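Long-range contacts in succinate-semialdehyde dehydrogenase (NAD(P)(+)) (Marinobacter aquaeolei, PDB 3RH9), which probably catalyses the NAD(P)+-dependent oxidation of succinate semialdehyde to succinate, as a member of the aldehyde dehydrogenase family: residues 28-32 and 184-188; 190-194 and 207-211. All coordinates share one frame; numbering follows the deposited sequence.

Overall arrangement
Both contacts lie on the same side of the chain's centre, their own centres about 13 Å apart, and share one run of backbone: residues 184-188 pass from a loop into the first residue of helix 188-197, which carries residues 190-194. Contact 1 is partly buried and joins an N-terminal hairpin strand to that loop and helix start, so backbone carbonyls and a serine hydroxyl mix with the apolar groups. Contact 2 is fully buried, sets the helix against strand 207-209, outermost within the chain in the sheet of the Rossmann-like domain, and is made mainly by hydrocarbon, ring and selenomethionine surfaces. Neither is hydrogen-bonded across its segments. Pro187 and Phe29 of contact 1 both pack on Met211 of contact 2, so the two contacts meet at the Met211 side chain.

Contact 1 of 2, residues 28-32 and 184-188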
ATOM      1  N   THR A  28     -21.220  29.478   5.759  1.00 20.20           N
ATOM      2  CA  THR A  28     -22.073  28.383   5.340  1.00 19.52           C
ATOM      3  C   THR A  28     -21.789  27.902   3.922  1.00 20.16           C
ATOM      4  O   THR A  28     -21.159  28.604   3.145  1.00 21.05           O
ATOM      5  CB  THR A  28     -23.538  28.779   5.500  1.00 20.37           C
ATOM      6  OG1 THR A  28     -24.071  28.083   6.631  1.00 21.19           O
ATOM      7  CG2 THR A  28     -24.352  28.439   4.248  1.00 20.64           C
ATOM      8  N   PHE A  29     -22.214  26.679   3.607  1.00 21.79           N
ATOM      9  CA  PHE A  29     -22.274  26.210   2.216  1.00 20.51           C
ATOM     10  C   PHE A  29     -23.618  25.561   1.984  1.00 20.64           C
ATOM     11  O   PHE A  29     -24.212  25.017   2.915  1.00 21.89           O
ATOM     12  CB  PHE A  29     -21.090  25.286   1.818  1.00 19.34           C
ATOM     13  CG  PHE A  29     -21.113  23.890   2.438  1.00 20.33           C
ATOM     14  CD1 PHE A  29     -21.831  22.853   1.845  1.00 19.82           C
ATOM     15  CD2 PHE A  29     -20.359  23.602   3.580  1.00 20.04           C
ATOM     16  CE1 PHE A  29     -21.829  21.558   2.399  1.00 20.10           C
ATOM     17  CE2 PHE A  29     -20.346  22.324   4.135  1.00 19.19           C
ATOM     18  CZ  PHE A  29     -21.085  21.300   3.547  1.00 20.81           C
ATOM     19  N   ASP A  30     -24.114  25.632   0.754  1.00 20.85           N
ATOM     20  CA  ASP A  30     -25.453  25.130   0.468  1.00 20.69           C
ATOM     21  C   ASP A  30     -25.475  23.667   0.037  1.00 20.64           C
ATOM     22  O   ASP A  30     -24.586  23.187  -0.676  1.00 20.42           O
ATOM     23  CB  ASP A  30     -26.131  25.986  -0.607  1.00 20.56           C
ATOM     24  CG  ASP A  30     -26.357  27.428  -0.158  1.00 24.92           C
ATOM     25  OD1 ASP A  30     -26.109  27.751   1.031  1.00 26.10           O
ATOM     26  OD2 ASP A  30     -26.800  28.245  -1.000  1.00 25.65           O
ATOM     27  N   VAL A  31     -26.503  22.958   0.477  1.00 19.61           N
ATOM     28  CA  VAL A  31     -26.803  21.652  -0.077  1.00 19.75           C
ATOM     29  C   VAL A  31     -28.089  21.766  -0.887  1.00 20.37           C
ATOM     30  O   VAL A  31     -29.054  22.400  -0.460  1.00 21.65           O
ATOM     31  CB  VAL A  31     -26.969  20.588   1.026  1.00 20.43           C
ATOM     32  CG1 VAL A  31     -27.106  19.205   0.418  1.00 16.97           C
ATOM     33  CG2 VAL A  31     -25.790  20.637   1.982  1.00 19.39           C
ATOM     34  N   TYR A  32     -28.106  21.157  -2.063  1.00 20.25           N
ATOM     35  CA  TYR A  32     -29.286  21.211  -2.919  1.00 19.80           C
ATOM     36  C   TYR A  32     -29.968  19.865  -3.005  1.00 17.86           C
ATOM     37  O   TYR A  32     -29.324  18.844  -2.878  1.00 18.96           O
ATOM     38  CB  TYR A  32     -28.871  21.627  -4.322  1.00 20.64           C
ATOM     39  CG  TYR A  32     -28.591  23.105  -4.469  1.00 22.70           C
ATOM     40  CD1 TYR A  32     -27.364  23.645  -4.088  1.00 20.14           C
ATOM     41  CD2 TYR A  32     -29.558  23.964  -4.997  1.00 22.24           C
ATOM     42  CE1 TYR A  32     -27.109  24.989  -4.231  1.00 19.95           C
ATOM     43  CE2 TYR A  32     -29.307  25.316  -5.136  1.00 22.81           C
ATOM     44  CZ  TYR A  32     -28.082  25.821  -4.755  1.00 21.34           C
ATOM     45  OH  TYR A  32     -27.838  27.162  -4.896  1.00 23.70           O
ATOM     46  N   SER A 184     -19.249  17.779   0.009  1.00 17.09           N
ATOM     47  CA  SER A 184     -20.161  18.874   0.340  1.00 17.90           C
ATOM     48  C   SER A 184     -21.524  18.740  -0.350  1.00 18.71           C
ATOM     49  O   SER A 184     -22.467  19.439   0.007  1.00 20.37           O
ATOM     50  CB  SER A 184     -19.548  20.227   0.011  1.00 17.23           C
ATOM     51  OG  SER A 184     -18.377  20.435   0.765  1.00 19.59           O
ATOM     52  N   GLU A 185     -21.621  17.854  -1.339  1.00 18.05           N
ATOM     53  CA  GLU A 185     -22.891  17.559  -1.999  1.00 17.85           C
ATOM     54  C   GLU A 185     -23.777  16.671  -1.131  1.00 18.10           C
ATOM     55  O   GLU A 185     -25.000  16.650  -1.293  1.00 16.82           O
ATOM     56  CB  GLU A 185     -22.662  16.861  -3.348  1.00 18.41           C
ATOM     57  CG  GLU A 185     -22.003  17.727  -4.429  1.00 20.13           C
ATOM     58  CD  GLU A 185     -20.463  17.748  -4.353  1.00 21.26           C
ATOM     59  OE1 GLU A 185     -19.878  17.031  -3.496  1.00 18.42           O
ATOM     60  OE2 GLU A 185     -19.845  18.482  -5.168  1.00 22.21           O
ATOM     61  N   THR A 186     -23.155  15.921  -0.221  1.00 19.11           N
ATOM     62  CA  THR A 186     -23.898  14.979   0.617  1.00 18.36           C
ATOM     63  C   THR A 186     -23.400  14.891   2.057  1.00 16.48           C
ATOM     64  O   THR A 186     -23.017  13.820   2.516  1.00 16.20           O
ATOM     65  CB  THR A 186     -23.902  13.570  -0.005  1.00 18.94           C
ATOM     66  OG1 THR A 186     -22.576  13.246  -0.446  1.00 18.81           O
ATOM     67  CG2 THR A 186     -24.873  13.506  -1.189  1.00 16.91           C
ATOM     68  N   PRO A 187     -23.435  16.015   2.784  1.00 17.26           N
ATOM     69  CA  PRO A 187     -22.975  16.039   4.172  1.00 17.26           C
ATOM     70  C   PRO A 187     -24.050  15.555   5.149  1.00 18.08           C
ATOM     71  O   PRO A 187     -23.728  15.138   6.255  1.00 19.49           O
ATOM     72  CB  PRO A 187     -22.714  17.520   4.425  1.00 17.62           C
ATOM     73  CG  PRO A 187     -23.219  18.255   3.218  1.00 18.15           C
ATOM     74  CD  PRO A 187     -23.987  17.315   2.385  1.00 17.30           C
ATOM     75  N   LEU A 188     -25.312  15.609   4.747  1.00 17.52           N
ATOM     76  CA  LEU A 188     -26.400  15.397   5.695  1.00 19.28           C
ATOM     77  C   LEU A 188     -26.541  13.940   6.101  1.00 19.77           C
ATOM     78  O   LEU A 188     -26.988  13.631   7.209  1.00 20.00           O
ATOM     79  CB  LEU A 188     -27.730  15.926   5.144  1.00 19.01           C
ATOM     80  CG  LEU A 188     -27.696  17.322   4.515  1.00 18.78           C
ATOM     81  CD1 LEU A 188     -28.999  17.583   3.788  1.00 17.87           C
ATOM     82  CD2 LEU A 188     -27.385  18.408   5.551  1.00 17.86           C
TER
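Phe29 and Val31 pack a hairpin strand onto the loop after strand 178-181 and the first residue of helix 188-197, a partly buried, mostly apolar contact. Both side chains start toward the loop, while Asp30 between them points away. The Phe29 ring brings its CE1 corner to Ser184, 3.6 Å from CB. Ser184 OG lies over one ring face, 3.9 Å above the plane but shifted toward the rim. Pro187 approaches differently, at the ring edge and near its plane, with CG 3.7 Å from Phe29 CE1. Phe29 carries CG between its backbone N and carbonyl carbon (chi1 71°), which extends the ring across to the loop. An alanine here would take away the whole ring and is likely to leave Ser184 CB and the outer edge of Pro187 without their cover. Val31 divides its methyl groups: CG2 sits 3.7 Å from Pro187 CG, and CG1, anti to the backbone N (chi1 -173°), reaches Glu185 O at 3.7 Å. The same CG1 meets Leu188 CD1 more loosely, at 4.2 Å. Glu98 of helix 88-99 borders Val31 and Pro187, and its OE1 accepts a hydrogen bond from Leu188 N. Backbone hydrogen bonds of Phe29 with Val43 and of Val31 with Ile40 and Ala41 pair the strand with 39-44. The arrangement is that of an N-terminal beta hairpin lying on a loop at the C-terminal ends of the parallel strands in the Rossmann-like domain of aldehyde dehydrogenases, the side of the sheet on which relatives hold the coenzyme.

Contact 2 of 2, residues 190-194 and 207-211; sequences MIAFF and VNLVM
Within the beta-alpha-beta crossover of strand 178-181, helix 188-197 and strand 207-209, Phe194 of the helix packs on Val207 and Leu209 of the second strand. Leu209 CB stands almost squarely over one face of the Phe194 ring, 3.7 Å from its centroid and 11° off the normal, a CH-pi contact. Ring atom CZ reaches the strand backbone, 3.5 Å from Asn208 C, while Val207 CG2 comes in obliquely to CE1. The Leu209 fork is shared out: with CG anti to the backbone N, CD1 meets Met190 CG at 3.6 Å, and CD2 lies between Phe194 CD2 and, at 4.0 Å, Ile191 CG1. Helix and strand run nearly antiparallel, at 147°, with their axes 9.9 Å apart, as expected where the connecting helix covers the sheet of a Rossmann-like domain. Strand 207-209 is the outermost of that sheet within the chain, joined by a backbone hydrogen bond of Asn208 with Ile180 to the neighbouring strand 178-181, on which Met190 and Phe194 also pack. Beyond the strand, the selenomethionine Met211 bends at chi3, bringing its terminal CE to Ile191 CG1 at 3.9 Å and to Met190 CB at 4.0 Å; its SE also lies against Ile191 CD1. From the N-terminal region, the ring of Tyr15 meets that of Phe194.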
HETATM    1  N   MSE A 190     -24.097  12.122   6.439  1.00 19.17           N
HETATM    2  CA  MSE A 190     -22.992  11.982   7.367  1.00 19.63           C
HETATM    3  C   MSE A 190     -23.407  12.510   8.736  1.00 20.11           C
HETATM    4  O   MSE A 190     -23.165  11.876   9.772  1.00 18.81           O
HETATM    5  CB  MSE A 190     -21.749  12.717   6.857  1.00 19.03           C
HETATM    6  CG  MSE A 190     -20.474  12.256   7.549  1.00 20.09           C
HETATM    7 SE   MSE A 190     -20.246  10.324   7.278  1.00 39.18          SE
HETATM    8  CE  MSE A 190     -19.375   9.871   8.930  1.00 24.26           C
ATOM      9  N   ILE A 191     -24.036  13.675   8.735  1.00 18.96           N
ATOM     10  CA  ILE A 191     -24.494  14.242   9.982  1.00 21.05           C
ATOM     11  C   ILE A 191     -25.452  13.274  10.680  1.00 20.83           C
ATOM     12  O   ILE A 191     -25.332  13.030  11.880  1.00 20.52           O
ATOM     13  CB  ILE A 191     -25.107  15.638   9.780  1.00 20.07           C
ATOM     14  CG1 ILE A 191     -24.018  16.602   9.319  1.00 19.58           C
ATOM     15  CG2 ILE A 191     -25.701  16.140  11.077  1.00 20.27           C
ATOM     16  CD1 ILE A 191     -24.515  17.966   9.010  1.00 20.81           C
ATOM     17  N   ALA A 192     -26.373  12.695   9.912  1.00 20.03           N
ATOM     18  CA  ALA A 192     -27.342  11.741  10.449  1.00 20.22           C
ATOM     19  C   ALA A 192     -26.657  10.536  11.082  1.00 20.24           C
ATOM     20  O   ALA A 192     -27.004  10.113  12.188  1.00 21.88           O
ATOM     21  CB  ALA A 192     -28.302  11.292   9.363  1.00 20.28           C
ATOM     22  N   PHE A 193     -25.682   9.991  10.367  1.00 19.96           N
ATOM     23  CA  PHE A 193     -24.838   8.919  10.876  1.00 19.63           C
ATOM     24  C   PHE A 193     -24.173   9.299  12.216  1.00 21.61           C
ATOM     25  O   PHE A 193     -24.208   8.523  13.179  1.00 21.94           O
ATOM     26  CB  PHE A 193     -23.788   8.552   9.830  1.00 18.41           C
ATOM     27  CG  PHE A 193     -23.029   7.314  10.151  1.00 18.81           C
ATOM     28  CD1 PHE A 193     -23.660   6.242  10.755  1.00 19.60           C
ATOM     29  CD2 PHE A 193     -21.684   7.213   9.844  1.00 19.45           C
ATOM     30  CE1 PHE A 193     -22.951   5.082  11.053  1.00 21.57           C
ATOM     31  CE2 PHE A 193     -20.969   6.059  10.132  1.00 19.20           C
ATOM     32  CZ  PHE A 193     -21.596   4.991  10.735  1.00 18.92           C
ATOM     33  N   PHE A 194     -23.575  10.486  12.285  1.00 19.89           N
ATOM     34  CA  PHE A 194     -22.937  10.909  13.519  1.00 19.63           C
ATOM     35  C   PHE A 194     -23.956  11.101  14.615  1.00 21.67           C
ATOM     36  O   PHE A 194     -23.699  10.772  15.766  1.00 22.25           O
ATOM     37  CB  PHE A 194     -22.084  12.159  13.325  1.00 18.09           C
ATOM     38  CG  PHE A 194     -20.657  11.852  13.029  1.00 18.02           C
ATOM     39  CD1 PHE A 194     -19.720  11.841  14.038  1.00 18.15           C
ATOM     40  CD2 PHE A 194     -20.256  11.522  11.757  1.00 18.78           C
ATOM     41  CE1 PHE A 194     -18.397  11.544  13.779  1.00 17.34           C
ATOM     42  CE2 PHE A 194     -18.929  11.224  11.495  1.00 18.20           C
ATOM     43  CZ  PHE A 194     -18.001  11.231  12.511  1.00 17.43           C
ATOM     44  N   VAL A 207     -14.500   8.998  16.758  1.00 16.75           N
ATOM     45  CA  VAL A 207     -15.001   9.475  15.480  1.00 15.63           C
ATOM     46  C   VAL A 207     -15.136  10.987  15.542  1.00 15.78           C
ATOM     47  O   VAL A 207     -15.452  11.542  16.583  1.00 17.46           O
ATOM     48  CB  VAL A 207     -16.343   8.851  15.136  1.00 15.84           C
ATOM     49  CG1 VAL A 207     -16.238   7.343  15.170  1.00 16.87           C
ATOM     50  CG2 VAL A 207     -17.382   9.312  16.112  1.00 16.60           C
ATOM     51  N   ASN A 208     -14.852  11.643  14.422  1.00 16.85           N
ATOM     52  CA  ASN A 208     -14.887  13.099  14.311  1.00 17.12           C
ATOM     53  C   ASN A 208     -15.311  13.496  12.902  1.00 16.95           C
ATOM     54  O   ASN A 208     -14.901  12.870  11.926  1.00 16.56           O
ATOM     55  CB  ASN A 208     -13.526  13.710  14.623  1.00 14.96           C
ATOM     56  CG  ASN A 208     -12.949  13.208  15.923  1.00 15.59           C
ATOM     57  OD1 ASN A 208     -12.258  12.189  15.963  1.00 15.27           O
ATOM     58  ND2 ASN A 208     -13.214  13.929  16.996  1.00 16.24           N
ATOM     59  N   LEU A 209     -16.133  14.537  12.814  1.00 17.52           N
ATOM     60  CA  LEU A 209     -16.701  14.983  11.554  1.00 17.29           C
ATOM     61  C   LEU A 209     -16.262  16.407  11.217  1.00 17.37           C
ATOM     62  O   LEU A 209     -16.434  17.321  12.002  1.00 17.32           O
ATOM     63  CB  LEU A 209     -18.226  14.873  11.612  1.00 17.65           C
ATOM     64  CG  LEU A 209     -19.051  15.392  10.424  1.00 19.97           C
ATOM     65  CD1 LEU A 209     -18.501  14.890   9.086  1.00 18.05           C
ATOM     66  CD2 LEU A 209     -20.543  15.029  10.594  1.00 18.29           C
ATOM     67  N   VAL A 210     -15.669  16.578  10.045  1.00 18.01           N
ATOM     68  CA  VAL A 210     -15.312  17.897   9.560  1.00 18.81           C
ATOM     69  C   VAL A 210     -15.949  18.115   8.187  1.00 18.76           C
ATOM     70  O   VAL A 210     -16.102  17.171   7.420  1.00 17.11           O
ATOM     71  CB  VAL A 210     -13.809  18.044   9.476  1.00 17.45           C
ATOM     72  CG1 VAL A 210     -13.215  18.045  10.873  1.00 17.73           C
ATOM     73  CG2 VAL A 210     -13.237  16.913   8.669  1.00 16.81           C
HETATM   74  N   MSE A 211     -16.362  19.349   7.907  1.00 18.82           N
HETATM   75  CA  MSE A 211     -17.003  19.671   6.642  1.00 19.40           C
HETATM   76  C   MSE A 211     -16.642  21.052   6.203  1.00 19.87           C
HETATM   77  O   MSE A 211     -16.321  21.903   7.020  1.00 20.06           O
HETATM   78  CB  MSE A 211     -18.500  19.608   6.774  1.00 20.09           C
HETATM   79  CG  MSE A 211     -18.916  18.614   7.802  1.00 24.69           C
HETATM   80 SE   MSE A 211     -20.820  18.377   7.878  1.00 44.31          SE
HETATM   81  CE  MSE A 211     -20.880  16.614   7.073  1.00 23.68           C
TER